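Local structure of mandelate racemase/muconate lactonizing enzyme (Jannaschia sp., 4J3Z) at residues M180-L183 with S184-D187. The protein probably acts as an isomerase or related enzyme of the enolase superfamily, in the mandelate racemase/muconate lactonizing enzyme group. Numbering follows the deposited sequence.
Sequences MPAL and SDID
CG of Asp-185 (chi1 -70°) and CG1 of Ile-186 both lie anti to their own carbonyl carbons, beside the backbone N, which brings the carboxylate beside the amide of Ala-182 and the CG1 arm alongside its carbonyl, next to the Pro-181 ring. OD2 of Asp-185 comes 3.4 Å from the amide N of Ala-182, a long, weak hydrogen bond with an N-H...O angle of 150°, and the same oxygen lies beside the Ala-182 methyl. The Ile-186 arm runs past the carbonyl of Ala-182, CG1 lying 3.3 Å from that oxygen and 4.1 Å from CB of Pro-181. Here the first turn of helix 183-200 of the C-terminal barrel domain begins, with Ala-182 as N-cap residue; the weak bond supplies the N3-to-N-cap half of a capping box, Ala-182 having no side-chain acceptor for the reciprocal one. The helical series starts at Ala-182 O, which takes the amide N of Ile-186 at 3.1 Å and, more weakly and at a poorer angle, that of Asp-185. The next bond, Asp-187 N to Leu-183 O at 3.0 Å, is straighter, at 164°. With an alanine at Asp-185, the Ala-182 amide would probably lose its weak carboxylate partner, and the first turn the negative group beside its N-terminal amides. On helix 216-226, Arg-221 touches the side chains of Leu-183 and Ile-186, while Ala-204 and Asp-230 of a second subunit pack against Leu-183 and Ile-186 respectively.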
# COMPACT_ATOMS: atom_id res chain seq x y z
N MET D 180 -18.12 22.55 5.16
CA MET D 180 -18.16 22.73 3.71
C MET D 180 -18.11 24.23 3.38
O MET D 180 -18.91 24.99 3.92
CB MET D 180 -19.45 22.10 3.16
CG MET D 180 -19.49 21.86 1.67
SD MET D 180 -18.21 20.76 1.05
CE MET D 180 -18.86 19.16 1.53
N PRO D 181 -17.16 24.66 2.53
CA PRO D 181 -17.09 26.07 2.15
C PRO D 181 -18.32 26.52 1.37
O PRO D 181 -18.81 25.78 0.51
CB PRO D 181 -15.84 26.14 1.25
CG PRO D 181 -15.56 24.74 0.82
CD PRO D 181 -16.04 23.88 1.96
N ALA D 182 -18.81 27.71 1.68
CA ALA D 182 -19.96 28.29 0.99
C ALA D 182 -19.59 28.64 -0.44
O ALA D 182 -18.43 28.96 -0.73
CB ALA D 182 -20.44 29.54 1.73
N LEU D 183 -20.57 28.59 -1.33
CA LEU D 183 -20.36 29.07 -2.69
C LEU D 183 -19.83 30.51 -2.74
O LEU D 183 -19.04 30.85 -3.62
CB LEU D 183 -21.62 28.92 -3.54
CG LEU D 183 -21.88 27.53 -4.12
CD1 LEU D 183 -23.25 27.48 -4.76
CD2 LEU D 183 -20.82 27.12 -5.13
N SER D 184 -20.23 31.34 -1.78
CA SER D 184 -19.81 32.74 -1.72
C SER D 184 -18.36 32.88 -1.25
O SER D 184 -17.68 33.84 -1.65
CB SER D 184 -20.72 33.54 -0.79
OG SER D 184 -20.56 33.11 0.55
N ASP D 185 -17.92 31.94 -0.41
CA ASP D 185 -16.54 31.89 0.11
C ASP D 185 -15.57 31.49 -1.00
O ASP D 185 -14.43 31.94 -1.02
CB ASP D 185 -16.40 30.87 1.24
CG ASP D 185 -17.11 31.29 2.54
OD1 ASP D 185 -17.22 32.50 2.83
OD2 ASP D 185 -17.52 30.37 3.29
N ILE D 186 -16.03 30.63 -1.90
CA ILE D 186 -15.23 30.13 -3.02
C ILE D 186 -15.16 31.26 -4.04
O ILE D 186 -14.08 31.68 -4.48
CB ILE D 186 -15.88 28.86 -3.61
CG1 ILE D 186 -15.97 27.76 -2.55
CG2 ILE D 186 -15.11 28.36 -4.83
CD1 ILE D 186 -17.02 26.69 -2.82
N ASP D 187 -16.34 31.76 -4.40
CA ASP D 187 -16.46 32.96 -5.20
C ASP D 187 -15.47 34.06 -4.77
O ASP D 187 -14.61 34.46 -5.56
CB ASP D 187 -17.90 33.47 -5.14
CG ASP D 187 -18.13 34.66 -5.99
OD1 ASP D 187 -17.81 34.59 -7.20
OD2 ASP D 187 -18.62 35.67 -5.45